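Local structure of 2,5-dihydroxypyridine 5,6-dioxygenase (Pseudomonas putida KT2440, 7CUP) at residues A[259-265]-A[312-318]. The protein catalyses the iron-dependent, dioxygen-driven opening of the 2,5-dihydroxypyridine ring between carbons 5 and 6, yielding N-formylmaleamate in aerobic nicotinate degradation. Numbering follows the deposited sequence.
Sequences EVYGISH and KRKTPCH. With FE (Fe (III) ion), chain G.
R313 runs past E259 in the opposite direction to reach strand 263-269. Its CB and CG lie against the carboxylate end of E259; R313 CD sits 3.4 Å from E259 O, and a bend there (chi3 -61°) turns the guanidinium over G262. The G262 CA stands 3.6 Å above the centre of that plane, the bare glycine letting the guanidinium lie flat against the backbone. R313 NE hydrogen-bonds to G304 O, while R313 NH2 makes weak hydrogen bonds to I263 O (3.0 Å) and S264 OG, whose stronger partner is P305 O. E259 OE2 lies 5.9 Å from R313 NE, forming no salt bridge; on its extended chain it instead accepts a weak hydrogen bond from K314 N. Beyond it, V260 CG1 and C317 CB, small, buried and apolar, pack tightly at 3.5 Å, while a water donates to both V260 O and C317 O. H265 NE2 and H318 NE2 each bind iron(III) at 2.2 Å, with S302, D320 and two waters completing the site; a hydrogen bond from H318 ND1 to T73 O would help fix that ring's rotation. Two imidazoles and a carboxylate commonly hold non-heme iron, iron(II) in the working enzyme, and substrate or dioxygen could plausibly replace the waters.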
ATOM      1  N   GLU A 259      40.490  17.909   8.706  1.00 35.48           N
ATOM      2  CA  GLU A 259      40.655  16.511   8.207  1.00 35.00           C
ATOM      3  C   GLU A 259      40.018  16.345   6.822  1.00 32.23           C
ATOM      4  O   GLU A 259      40.513  15.504   6.061  1.00 31.10           O
ATOM      5  CB  GLU A 259      40.031  15.529   9.184  1.00 40.41           C
ATOM      6  CG  GLU A 259      40.806  15.400  10.476  1.00 43.43           C
ATOM      7  CD  GLU A 259      40.340  14.224  11.319  1.00 47.26           C
ATOM      8  OE1 GLU A 259      41.083  13.837  12.249  1.00 48.34           O
ATOM      9  OE2 GLU A 259      39.241  13.674  11.026  1.00 41.92           O
ATOM     10  N   VAL A 260      39.003  17.154   6.478  1.00 31.15           N
ATOM     11  CA  VAL A 260      38.211  17.002   5.207  1.00 29.96           C
ATOM     12  C   VAL A 260      39.175  17.049   4.005  1.00 32.68           C
ATOM     13  O   VAL A 260      38.901  16.355   3.001  1.00 30.34           O
ATOM     14  CB  VAL A 260      37.067  18.034   5.080  1.00 30.98           C
ATOM     15  CG1 VAL A 260      36.199  18.068   6.322  1.00 32.53           C
ATOM     16  CG2 VAL A 260      37.524  19.448   4.779  1.00 31.35           C
ATOM     17  N   TYR A 261      40.300  17.780   4.112  1.00 31.28           N
ATOM     18  CA  TYR A 261      41.225  18.059   2.978  1.00 31.69           C
ATOM     19  C   TYR A 261      42.214  16.909   2.769  1.00 31.36           C
ATOM     20  O   TYR A 261      43.017  16.958   1.826  1.00 30.84           O
ATOM     21  CB  TYR A 261      41.923  19.413   3.171  1.00 32.03           C
ATOM     22  CG  TYR A 261      40.950  20.549   3.303  1.00 29.09           C
ATOM     23  CD1 TYR A 261      40.197  20.955   2.211  1.00 30.03           C
ATOM     24  CD2 TYR A 261      40.719  21.160   4.526  1.00 32.61           C
ATOM     25  CE1 TYR A 261      39.267  21.970   2.326  1.00 31.22           C
ATOM     26  CE2 TYR A 261      39.771  22.163   4.669  1.00 30.64           C
ATOM     27  CZ  TYR A 261      39.043  22.568   3.561  1.00 32.21           C
ATOM     28  OH  TYR A 261      38.092  23.542   3.680  1.00 26.70           O
ATOM     29  N   GLY A 262      42.156  15.867   3.586  1.00 32.50           N
ATOM     30  CA  GLY A 262      43.103  14.748   3.446  1.00 32.95           C
ATOM     31  C   GLY A 262      42.779  13.867   2.246  1.00 34.04           C
ATOM     32  O   GLY A 262      41.610  13.494   2.081  1.00 31.24           O
ATOM     33  N   ILE A 263      43.787  13.468   1.477  1.00 30.29           N
ATOM     34  CA  ILE A 263      43.606  12.488   0.386  1.00 29.49           C
ATOM     35  C   ILE A 263      43.479  11.099   0.998  1.00 34.24           C
ATOM     36  O   ILE A 263      44.333  10.701   1.837  1.00 30.94           O
ATOM     37  CB  ILE A 263      44.721  12.559  -0.649  1.00 28.70           C
ATOM     38  CG1 ILE A 263      44.852  13.967  -1.234  1.00 34.31           C
ATOM     39  CG2 ILE A 263      44.485  11.528  -1.733  1.00 28.98           C
ATOM     40  CD1 ILE A 263      43.603  14.490  -1.959  1.00 34.55           C
ATOM     41  N   SER A 264      42.411  10.403   0.610  1.00 34.92           N
ATOM     42  CA  SER A 264      42.090   9.026   1.049  1.00 33.88           C
ATOM     43  C   SER A 264      42.470   8.067  -0.077  1.00 32.84           C
ATOM     44  O   SER A 264      43.651   7.986  -0.410  1.00 32.21           O
ATOM     45  CB  SER A 264      40.643   8.923   1.473  1.00 37.97           C
ATOM     46  OG  SER A 264      40.522   9.310   2.836  1.00 48.77           O
ATOM     47  N   HIS A 265      41.524   7.340  -0.658  1.00 30.77           N
ATOM     48  CA  HIS A 265      41.874   6.222  -1.557  1.00 30.20           C
ATOM     49  C   HIS A 265      42.186   6.778  -2.944  1.00 28.93           C
ATOM     50  O   HIS A 265      41.711   7.886  -3.284  1.00 30.76           O
ATOM     51  CB  HIS A 265      40.823   5.105  -1.489  1.00 33.91           C
ATOM     52  CG  HIS A 265      39.458   5.494  -1.920  1.00 36.00           C
ATOM     53  ND1 HIS A 265      39.092   5.527  -3.250  1.00 42.89           N
ATOM     54  CD2 HIS A 265      38.368   5.834  -1.204  1.00 36.50           C
ATOM     55  CE1 HIS A 265      37.826   5.890  -3.346  1.00 40.12           C
ATOM     56  NE2 HIS A 265      37.367   6.089  -2.102  1.00 40.19           N
ATOM     57  N   LYS A 312      44.282   8.194  10.535  1.00 42.51           N
ATOM     58  CA  LYS A 312      43.967   9.068  11.703  1.00 43.77           C
ATOM     59  C   LYS A 312      42.605   9.754  11.541  1.00 41.12           C
ATOM     60  O   LYS A 312      41.978  10.087  12.550  1.00 43.25           O
ATOM     61  CB  LYS A 312      45.072  10.114  11.879  1.00 48.47           C
ATOM     62  CG  LYS A 312      46.466   9.513  12.016  1.00 51.70           C
ATOM     63  CD  LYS A 312      47.575  10.386  11.487  1.00 55.05           C
ATOM     64  CE  LYS A 312      47.903  11.552  12.392  1.00 55.91           C
ATOM     65  NZ  LYS A 312      49.248  12.097  12.083  1.00 56.47           N
ATOM     66  N   ARG A 313      42.136   9.926  10.316  1.00 39.81           N
ATOM     67  CA  ARG A 313      41.000  10.837  10.019  1.00 41.63           C
ATOM     68  C   ARG A 313      39.656  10.098  10.151  1.00 39.35           C
ATOM     69  O   ARG A 313      39.463   9.092   9.455  1.00 34.83           O
ATOM     70  CB  ARG A 313      41.261  11.427   8.635  1.00 40.95           C
ATOM     71  CG  ARG A 313      42.588  12.175   8.539  1.00 38.85           C
ATOM     72  CD  ARG A 313      42.538  13.140   7.371  1.00 36.52           C
ATOM     73  NE  ARG A 313      42.324  12.359   6.168  1.00 34.82           N
ATOM     74  CZ  ARG A 313      43.274  11.678   5.531  1.00 38.08           C
ATOM     75  NH1 ARG A 313      44.530  11.708   5.954  1.00 42.45           N
ATOM     76  NH2 ARG A 313      42.971  10.979   4.451  1.00 38.08           N
ATOM     77  N   LYS A 314      38.742  10.588  10.997  1.00 42.77           N
ATOM     78  CA  LYS A 314      37.357  10.039  11.075  1.00 45.92           C
ATOM     79  C   LYS A 314      36.314  11.091  10.652  1.00 38.61           C
ATOM     80  O   LYS A 314      35.129  10.901  10.967  1.00 39.85           O
ATOM     81  CB  LYS A 314      37.079   9.506  12.482  1.00 51.24           C
ATOM     82  CG  LYS A 314      36.970  10.560  13.579  1.00 61.21           C
ATOM     83  CD  LYS A 314      36.032  10.176  14.728  1.00 68.48           C
ATOM     84  CE  LYS A 314      36.114   8.720  15.156  1.00 72.50           C
ATOM     85  NZ  LYS A 314      37.517   8.268  15.354  1.00 75.83           N
ATOM     86  N   THR A 315      36.726  12.154   9.965  1.00 33.04           N
ATOM     87  CA  THR A 315      35.854  13.292   9.558  1.00 34.55           C
ATOM     88  C   THR A 315      34.718  12.755   8.685  1.00 29.55           C
ATOM     89  O   THR A 315      34.918  11.816   7.925  1.00 25.08           O
ATOM     90  CB  THR A 315      36.659  14.378   8.834  1.00 33.27           C
ATOM     91  OG1 THR A 315      35.822  15.514   8.638  1.00 38.22           O
ATOM     92  CG2 THR A 315      37.194  13.920   7.498  1.00 34.37           C
ATOM     93  N   PRO A 316      33.476  13.259   8.830  1.00 33.44           N
ATOM     94  CA  PRO A 316      32.352  12.755   8.041  1.00 32.37           C
ATOM     95  C   PRO A 316      32.374  13.195   6.571  1.00 33.60           C
ATOM     96  O   PRO A 316      31.770  12.530   5.759  1.00 34.24           O
ATOM     97  CB  PRO A 316      31.139  13.387   8.724  1.00 34.69           C
ATOM     98  CG  PRO A 316      31.674  14.660   9.321  1.00 35.99           C
ATOM     99  CD  PRO A 316      33.070  14.307   9.774  1.00 34.29           C
ATOM    100  N   CYS A 317      33.034  14.311   6.261  1.00 32.13           N
ATOM    101  CA  CYS A 317      33.040  14.874   4.884  1.00 31.17           C
ATOM    102  C   CYS A 317      33.816  13.953   3.930  1.00 30.90           C
ATOM    103  O   CYS A 317      35.024  13.790   4.099  1.00 30.17           O
ATOM    104  CB  CYS A 317      33.624  16.272   4.884  1.00 33.39           C
ATOM    105  SG  CYS A 317      33.578  17.059   3.259  1.00 33.28           S
ATOM    106  N   HIS A 318      33.138  13.405   2.922  1.00 28.59           N
ATOM    107  CA  HIS A 318      33.704  12.409   1.986  1.00 27.89           C
ATOM    108  C   HIS A 318      33.383  12.783   0.533  1.00 28.59           C
ATOM    109  O   HIS A 318      32.180  12.896   0.180  1.00 25.93           O
ATOM    110  CB  HIS A 318      33.159  11.036   2.360  1.00 31.79           C
ATOM    111  CG  HIS A 318      33.509  10.008   1.350  1.00 32.90           C
ATOM    112  ND1 HIS A 318      32.567   9.426   0.540  1.00 34.89           N
ATOM    113  CD2 HIS A 318      34.704   9.524   0.974  1.00 32.35           C
ATOM    114  CE1 HIS A 318      33.154   8.597  -0.286  1.00 34.38           C
ATOM    115  NE2 HIS A 318      34.459   8.634  -0.032  1.00 35.37           N
TER
HETATM  116 FE    FE G 401      36.063   7.557  -1.077  1.00 43.68          FE
HETATM  117  O   HOH W   1      36.319  15.368   2.457  1.00 29.61           O
HETATM  118  O   HOH W   2      36.624   7.260   1.185  1.00 37.96           O
HETATM  119  O   HOH W   3      34.482   5.887  -1.340  1.00 30.85           O